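Local structure of ADP-ribosylglycohydrolase (Thermus thermophilus, 2YZV) at residues L150-A155 / E163-T168; D197-L202 / P218-G223. The protein belongs to the ADP-ribosylglycohydrolase family, an all-helical fold with two magnesium ions bound in a shared site. All blocks are in the same frame, centred on the assembly; numbering follows the deposited sequence.

Contact 1: residues L150-A155 / E163-T168; sequences LARRAA and EALEAT
The guanidinium of Arg152 lies flat over Leu165, whose CB sits under one face, 3.8 Å from the plane and over its centre. Glu166 approaches the same group obliquely, its CG 3.7 Å from Arg152 NH2, and the planes of guanidinium and carboxylate are turned 72° apart. Arg152 CG stands anti to the backbone N (chi1 173°), and a bend further along the chain, at chi3, brings the head group over Leu165; the two side chains cross at about a right angle, with Arg152 NH1 3.5 Å from Leu165 CD1. Beside the arginine, small side chains let helices 147-156 and 162-179 approach, two consecutive helices running roughly antiparallel, their local axes 8.5 Å apart at 137°. Ala155 CB meets Leu165 CD2 at 3.7 Å and also touches Thr168 OG1, while Thr168 CG2 rests 3.5 Å from Ala151 O. The Thr168 hydroxyl donates to Ala164 O at 2.8 Å; that carbonyl also takes Thr168 N, from the opposite face of its plane. Pro130 and Leu131 of helix 129-132 pack on the same threonine. One water accepts from Arg152 NH2 and donates to Glu166 OE2. Arg152 NE pairs with Glu169, Glu166 OE2 with Arg162, and Glu166 OE1 accepts from His199 N. The contact is thus mainly apolar with a charged group along one side, where the outside pairing with Glu169 and the water probably limit the guanidinium's rotation.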
ATOM      1  N   LEU A 150       2.292 -14.103   6.904  1.00 12.56           N
ATOM      2  CA  LEU A 150       0.929 -13.591   6.957  1.00 12.34           C
ATOM      3  C   LEU A 150       0.725 -12.656   5.771  1.00 11.44           C
ATOM      4  O   LEU A 150      -0.352 -12.619   5.174  1.00 11.87           O
ATOM      5  CB  LEU A 150       0.689 -12.835   8.265  1.00 13.13           C
ATOM      6  CG  LEU A 150       0.834 -13.670   9.543  1.00 13.34           C
ATOM      7  CD1 LEU A 150       0.664 -12.777  10.765  1.00 14.90           C
ATOM      8  CD2 LEU A 150      -0.204 -14.790   9.548  1.00 16.31           C
ATOM      9  N   ALA A 151       1.768 -11.905   5.426  1.00 10.38           N
ATOM     10  CA  ALA A 151       1.683 -10.980   4.296  1.00 10.77           C
ATOM     11  C   ALA A 151       1.482 -11.758   3.000  1.00 11.24           C
ATOM     12  O   ALA A 151       0.703 -11.348   2.137  1.00 10.88           O
ATOM     13  CB  ALA A 151       2.949 -10.128   4.208  1.00 11.04           C
ATOM     14  N   ARG A 152       2.182 -12.879   2.859  1.00 11.38           N
ATOM     15  CA  ARG A 152       2.036 -13.692   1.657  1.00 10.97           C
ATOM     16  C   ARG A 152       0.615 -14.235   1.584  1.00 10.95           C
ATOM     17  O   ARG A 152      -0.007 -14.240   0.523  1.00 11.08           O
ATOM     18  CB  ARG A 152       3.041 -14.849   1.654  1.00 11.38           C
ATOM     19  CG  ARG A 152       2.827 -15.843   0.516  1.00 14.31           C
ATOM     20  CD  ARG A 152       3.951 -16.864   0.454  1.00 14.38           C
ATOM     21  NE  ARG A 152       5.189 -16.268  -0.036  1.00 19.13           N
ATOM     22  CZ  ARG A 152       5.739 -16.538  -1.218  1.00 17.92           C
ATOM     23  NH1 ARG A 152       5.165 -17.406  -2.041  1.00 21.28           N
ATOM     24  NH2 ARG A 152       6.858 -15.933  -1.580  1.00 19.84           N
ATOM     25  N   ARG A 153       0.095 -14.694   2.719  1.00 10.90           N
ATOM     26  CA  ARG A 153      -1.263 -15.220   2.749  1.00 11.17           C
ATOM     27  C   ARG A 153      -2.272 -14.118   2.422  1.00 10.93           C
ATOM     28  O   ARG A 153      -3.250 -14.354   1.709  1.00 12.75           O
ATOM     29  CB  ARG A 153      -1.552 -15.840   4.121  1.00 13.64           C
ATOM     30  CG  ARG A 153      -0.813 -17.156   4.339  1.00 14.23           C
ATOM     31  CD  ARG A 153      -0.852 -17.591   5.796  1.00 14.74           C
ATOM     32  NE  ARG A 153      -2.207 -17.836   6.276  1.00 15.48           N
ATOM     33  CZ  ARG A 153      -2.520 -17.973   7.561  1.00 16.91           C
ATOM     34  NH1 ARG A 153      -1.571 -17.883   8.482  1.00 17.13           N
ATOM     35  NH2 ARG A 153      -3.778 -18.194   7.926  1.00 17.00           N
ATOM     36  N   ALA A 154      -2.024 -12.911   2.922  1.00 10.20           N
ATOM     37  CA  ALA A 154      -2.920 -11.783   2.663  1.00 11.97           C
ATOM     38  C   ALA A 154      -2.924 -11.431   1.178  1.00 12.43           C
ATOM     39  O   ALA A 154      -3.933 -10.970   0.638  1.00 14.95           O
ATOM     40  CB  ALA A 154      -2.493 -10.571   3.491  1.00 11.82           C
ATOM     41  N   ALA A 155      -1.796 -11.642   0.515  1.00 11.52           N
ATOM     42  CA  ALA A 155      -1.707 -11.350  -0.907  1.00 11.19           C
ATOM     43  C   ALA A 155      -2.410 -12.443  -1.703  1.00 11.91           C
ATOM     44  O   ALA A 155      -3.115 -12.159  -2.672  1.00 10.49           O
ATOM     45  CB  ALA A 155      -0.240 -11.255  -1.339  1.00  9.92           C
ATOM     46  N   GLU A 163       5.997 -13.210  -8.149  1.00 11.81           N
ATOM     47  CA  GLU A 163       6.536 -11.874  -7.930  1.00 12.61           C
ATOM     48  C   GLU A 163       5.632 -10.962  -7.118  1.00 11.35           C
ATOM     49  O   GLU A 163       6.119 -10.055  -6.448  1.00 10.12           O
ATOM     50  CB  GLU A 163       6.902 -11.199  -9.263  1.00 12.70           C
ATOM     51  CG  GLU A 163       5.760 -11.048 -10.254  1.00 12.80           C
ATOM     52  CD  GLU A 163       5.681 -12.202 -11.238  1.00 13.47           C
ATOM     53  OE1 GLU A 163       5.508 -13.355 -10.794  1.00 13.30           O
ATOM     54  OE2 GLU A 163       5.791 -11.951 -12.462  1.00 15.68           O
ATOM     55  N   ALA A 164       4.323 -11.188  -7.175  1.00 10.34           N
ATOM     56  CA  ALA A 164       3.399 -10.366  -6.399  1.00 10.83           C
ATOM     57  C   ALA A 164       3.481 -10.782  -4.936  1.00 11.16           C
ATOM     58  O   ALA A 164       3.481  -9.940  -4.039  1.00 10.07           O
ATOM     59  CB  ALA A 164       1.977 -10.525  -6.915  1.00 11.31           C
ATOM     60  N   LEU A 165       3.551 -12.087  -4.694  1.00  9.85           N
ATOM     61  CA  LEU A 165       3.655 -12.579  -3.328  1.00  9.15           C
ATOM     62  C   LEU A 165       4.958 -12.085  -2.694  1.00 10.00           C
ATOM     63  O   LEU A 165       4.960 -11.598  -1.566  1.00 10.10           O
ATOM     64  CB  LEU A 165       3.606 -14.112  -3.312  1.00  9.42           C
ATOM     65  CG  LEU A 165       2.339 -14.704  -3.933  1.00 11.26           C
ATOM     66  CD1 LEU A 165       2.317 -16.208  -3.714  1.00 11.86           C
ATOM     67  CD2 LEU A 165       1.101 -14.070  -3.313  1.00 12.86           C
ATOM     68  N   GLU A 166       6.062 -12.193  -3.430  1.00  9.07           N
ATOM     69  CA  GLU A 166       7.354 -11.760  -2.903  1.00  9.27           C
ATOM     70  C   GLU A 166       7.425 -10.245  -2.714  1.00  9.10           C
ATOM     71  O   GLU A 166       8.030  -9.766  -1.758  1.00  9.83           O
ATOM     72  CB  GLU A 166       8.483 -12.220  -3.827  1.00 10.37           C
ATOM     73  CG  GLU A 166       8.581 -13.730  -3.962  1.00 11.02           C
ATOM     74  CD  GLU A 166       9.668 -14.158  -4.924  1.00 14.03           C
ATOM     75  OE1 GLU A 166       9.985 -13.374  -5.839  1.00 13.22           O
ATOM     76  OE2 GLU A 166      10.194 -15.280  -4.767  1.00 17.04           O
ATOM     77  N   ALA A 167       6.821  -9.491  -3.627  1.00  8.66           N
ATOM     78  CA  ALA A 167       6.834  -8.034  -3.509  1.00  7.24           C
ATOM     79  C   ALA A 167       6.089  -7.629  -2.240  1.00  8.10           C
ATOM     80  O   ALA A 167       6.456  -6.659  -1.575  1.00  7.63           O
ATOM     81  CB  ALA A 167       6.177  -7.399  -4.729  1.00  8.55           C
ATOM     82  N   THR A 168       5.043  -8.379  -1.909  1.00  8.11           N
ATOM     83  CA  THR A 168       4.259  -8.097  -0.716  1.00  7.90           C
ATOM     84  C   THR A 168       5.107  -8.359   0.526  1.00  8.41           C
ATOM     85  O   THR A 168       5.058  -7.597   1.494  1.00  7.84           O
ATOM     86  CB  THR A 168       2.978  -8.958  -0.676  1.00 10.03           C
ATOM     87  OG1 THR A 168       2.208  -8.706  -1.860  1.00  8.89           O
ATOM     88  CG2 THR A 168       2.135  -8.607   0.553  1.00 11.90           C
TER
HETATM   89  O   HOH W   1       8.639 -17.129  -3.503  1.00 21.35           O

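Contact 2: residues D197-L202 / P218-G223; sequences DLHPAL and PGYAPG
The side chains of Tyr220 and His199 cross obliquely, and they meet where the tyrosine hydroxyl comes to the imidazole: Tyr220 OH lies 3.5 Å from His199 CE1. This is a van der Waals approach; the hydroxyl bonds to Glu163 OE2 of helix 162-179. Ala201 lies beside the tyrosine ring, with CB at the edge near the ring plane and 4.0 Å from Tyr220 CE2. Both aromatic side chains have CG anti to the backbone N (chi1 -179° for Tyr220), and each precedes a helix at the N-cap position. For His199 the cap is a real bond: Ala201 N donates to His199 ND1 at 3.0 Å, with an N-H...N angle of 154° and the donor 19° out of the ring plane. This acceptor role is consistent with ND1 being unprotonated. A proline covers one face of each ring. Pro222 CD sits 3.4 Å above the centre of the Tyr220 ring, whereas Pro200 CD lies toward the rim of the imidazole. Deeper in, Pro222 CB packs against Ala201 CB at 4.3 Å and against Leu202 CD1 at nearly the same distance, and Leu202 also leans on Leu225. The start of helix 200-209 thereby rests on the first turn of helix 221-234. With no hydrogen bond between the segments, the join depends on apolar contact and ring placement, while the polar atoms turn to other partners: His199 ND1 is used by the cap, His199 N by Glu166 OE1 and Tyr220 OH by Glu163.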
ATOM      1  N   ASP A 197      16.512 -15.888  -3.117  1.00 23.35           N
ATOM      2  CA  ASP A 197      15.930 -16.515  -4.296  1.00 23.16           C
ATOM      3  C   ASP A 197      14.570 -15.896  -4.595  1.00 21.46           C
ATOM      4  O   ASP A 197      13.530 -16.382  -4.142  1.00 21.27           O
ATOM      5  CB  ASP A 197      15.792 -18.025  -4.080  1.00 27.11           C
ATOM      6  CG  ASP A 197      15.115 -18.720  -5.245  1.00 29.02           C
ATOM      7  OD1 ASP A 197      15.403 -18.357  -6.404  1.00 31.48           O
ATOM      8  OD2 ASP A 197      14.302 -19.635  -5.001  1.00 31.60           O
ATOM      9  N   LEU A 198      14.596 -14.809  -5.357  1.00 18.95           N
ATOM     10  CA  LEU A 198      13.383 -14.094  -5.727  1.00 17.40           C
ATOM     11  C   LEU A 198      13.186 -14.116  -7.236  1.00 16.65           C
ATOM     12  O   LEU A 198      14.113 -14.410  -7.995  1.00 17.99           O
ATOM     13  CB  LEU A 198      13.470 -12.636  -5.264  1.00 18.45           C
ATOM     14  CG  LEU A 198      13.724 -12.374  -3.777  1.00 16.59           C
ATOM     15  CD1 LEU A 198      13.958 -10.882  -3.540  1.00 19.38           C
ATOM     16  CD2 LEU A 198      12.539 -12.868  -2.974  1.00 18.44           C
ATOM     17  N   HIS A 199      11.971 -13.807  -7.665  1.00 14.99           N
ATOM     18  CA  HIS A 199      11.664 -13.746  -9.086  1.00 15.03           C
ATOM     19  C   HIS A 199      12.659 -12.744  -9.683  1.00 14.28           C
ATOM     20  O   HIS A 199      12.932 -11.703  -9.090  1.00 13.30           O
ATOM     21  CB  HIS A 199      10.221 -13.272  -9.266  1.00 13.82           C
ATOM     22  CG  HIS A 199       9.784 -13.174 -10.691  1.00 15.97           C
ATOM     23  ND1 HIS A 199      10.186 -12.154 -11.526  1.00 13.35           N
ATOM     24  CD2 HIS A 199       8.960 -13.960 -11.425  1.00 17.29           C
ATOM     25  CE1 HIS A 199       9.628 -12.314 -12.713  1.00 15.85           C
ATOM     26  NE2 HIS A 199       8.880 -13.401 -12.678  1.00 16.12           N
ATOM     27  N   PRO A 200      13.227 -13.054 -10.858  1.00 13.81           N
ATOM     28  CA  PRO A 200      14.198 -12.170 -11.511  1.00 13.73           C
ATOM     29  C   PRO A 200      13.833 -10.688 -11.556  1.00 13.07           C
ATOM     30  O   PRO A 200      14.697  -9.828 -11.371  1.00 13.13           O
ATOM     31  CB  PRO A 200      14.327 -12.772 -12.909  1.00 13.92           C
ATOM     32  CG  PRO A 200      14.142 -14.221 -12.654  1.00 17.90           C
ATOM     33  CD  PRO A 200      12.986 -14.257 -11.675  1.00 15.13           C
ATOM     34  N   ALA A 201      12.563 -10.387 -11.810  1.00 13.94           N
ATOM     35  CA  ALA A 201      12.122  -8.997 -11.887  1.00 15.49           C
ATOM     36  C   ALA A 201      12.244  -8.310 -10.533  1.00 15.29           C
ATOM     37  O   ALA A 201      12.676  -7.157 -10.444  1.00 15.60           O
ATOM     38  CB  ALA A 201      10.679  -8.929 -12.377  1.00 17.59           C
ATOM     39  N   LEU A 202      11.867  -9.022  -9.477  1.00 15.37           N
ATOM     40  CA  LEU A 202      11.941  -8.459  -8.138  1.00 15.34           C
ATOM     41  C   LEU A 202      13.398  -8.391  -7.699  1.00 15.21           C
ATOM     42  O   LEU A 202      13.801  -7.470  -6.994  1.00 14.70           O
ATOM     43  CB  LEU A 202      11.124  -9.307  -7.161  1.00 15.32           C
ATOM     44  CG  LEU A 202      10.952  -8.723  -5.759  1.00 14.93           C
ATOM     45  CD1 LEU A 202      10.346  -7.334  -5.845  1.00 16.84           C
ATOM     46  CD2 LEU A 202      10.073  -9.641  -4.936  1.00 16.03           C
ATOM     47  N   PRO A 218       3.828   1.829 -12.994  1.00 14.74           N
ATOM     48  CA  PRO A 218       3.453   0.451 -13.335  1.00 15.40           C
ATOM     49  C   PRO A 218       2.355  -0.182 -12.491  1.00 15.14           C
ATOM     50  O   PRO A 218       2.179   0.157 -11.321  1.00 15.41           O
ATOM     51  CB  PRO A 218       4.767  -0.328 -13.178  1.00 15.67           C
ATOM     52  CG  PRO A 218       5.844   0.736 -13.038  1.00 17.85           C
ATOM     53  CD  PRO A 218       5.141   1.849 -12.331  1.00 14.58           C
ATOM     54  N   GLY A 219       1.640  -1.120 -13.107  1.00 14.17           N
ATOM     55  CA  GLY A 219       0.589  -1.851 -12.422  1.00 14.33           C
ATOM     56  C   GLY A 219       1.152  -3.187 -11.959  1.00 13.04           C
ATOM     57  O   GLY A 219       0.597  -3.841 -11.082  1.00 15.60           O
ATOM     58  N   TYR A 220       2.273  -3.581 -12.559  1.00 11.47           N
ATOM     59  CA  TYR A 220       2.966  -4.831 -12.242  1.00 11.70           C
ATOM     60  C   TYR A 220       3.583  -4.667 -10.850  1.00 10.81           C
ATOM     61  O   TYR A 220       4.310  -3.713 -10.612  1.00 11.84           O
ATOM     62  CB  TYR A 220       4.042  -5.061 -13.312  1.00 11.44           C
ATOM     63  CG  TYR A 220       4.873  -6.314 -13.187  1.00 11.77           C
ATOM     64  CD1 TYR A 220       4.278  -7.570 -13.076  1.00 12.21           C
ATOM     65  CD2 TYR A 220       6.264  -6.248 -13.253  1.00 12.55           C
ATOM     66  CE1 TYR A 220       5.047  -8.732 -13.039  1.00 12.48           C
ATOM     67  CE2 TYR A 220       7.043  -7.400 -13.218  1.00 12.62           C
ATOM     68  CZ  TYR A 220       6.428  -8.638 -13.112  1.00 13.37           C
ATOM     69  OH  TYR A 220       7.197  -9.776 -13.080  1.00 14.86           O
ATOM     70  N   ALA A 221       3.296  -5.599  -9.938  1.00 10.75           N
ATOM     71  CA  ALA A 221       3.792  -5.506  -8.559  1.00 10.37           C
ATOM     72  C   ALA A 221       5.254  -5.096  -8.375  1.00 10.33           C
ATOM     73  O   ALA A 221       5.541  -4.155  -7.639  1.00  8.46           O
ATOM     74  CB  ALA A 221       3.516  -6.814  -7.806  1.00 12.22           C
ATOM     75  N   PRO A 222       6.198  -5.801  -9.017  1.00  9.51           N
ATOM     76  CA  PRO A 222       7.599  -5.404  -8.838  1.00  9.75           C
ATOM     77  C   PRO A 222       7.844  -3.964  -9.290  1.00 10.73           C
ATOM     78  O   PRO A 222       8.598  -3.223  -8.652  1.00 10.23           O
ATOM     79  CB  PRO A 222       8.358  -6.412  -9.699  1.00 10.97           C
ATOM     80  CG  PRO A 222       7.487  -7.634  -9.628  1.00 10.93           C
ATOM     81  CD  PRO A 222       6.100  -7.055  -9.787  1.00 10.66           C
ATOM     82  N   GLY A 223       7.206  -3.576 -10.391  1.00 10.21           N
ATOM     83  CA  GLY A 223       7.373  -2.228 -10.910  1.00 10.62           C
ATOM     84  C   GLY A 223       6.750  -1.173 -10.017  1.00  9.54           C
ATOM     85  O   GLY A 223       7.274  -0.061  -9.891  1.00 10.79           O
TER

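Helix 162-179 connects the two sites: it supplies one side of contact 1 and, through Glu163 and Glu166, touches both segments of contact 2. Two probable hydrogen bonds from this helix tie the contacts, whose centres lie about 12 Å apart: Glu163 OE2 reaches Tyr220 OH at 2.7 Å and Glu166 OE1 reaches His199 N at the same distance. Contact 1 is the more buried, with five of six touching residues buried and 321 Å² lost; contact 2 is partly buried and covers 160 Å². The first joins consecutive helices along their sides, with charged groups flanking aliphatic ones, whereas the second brings two helix starts together through rings and prolines.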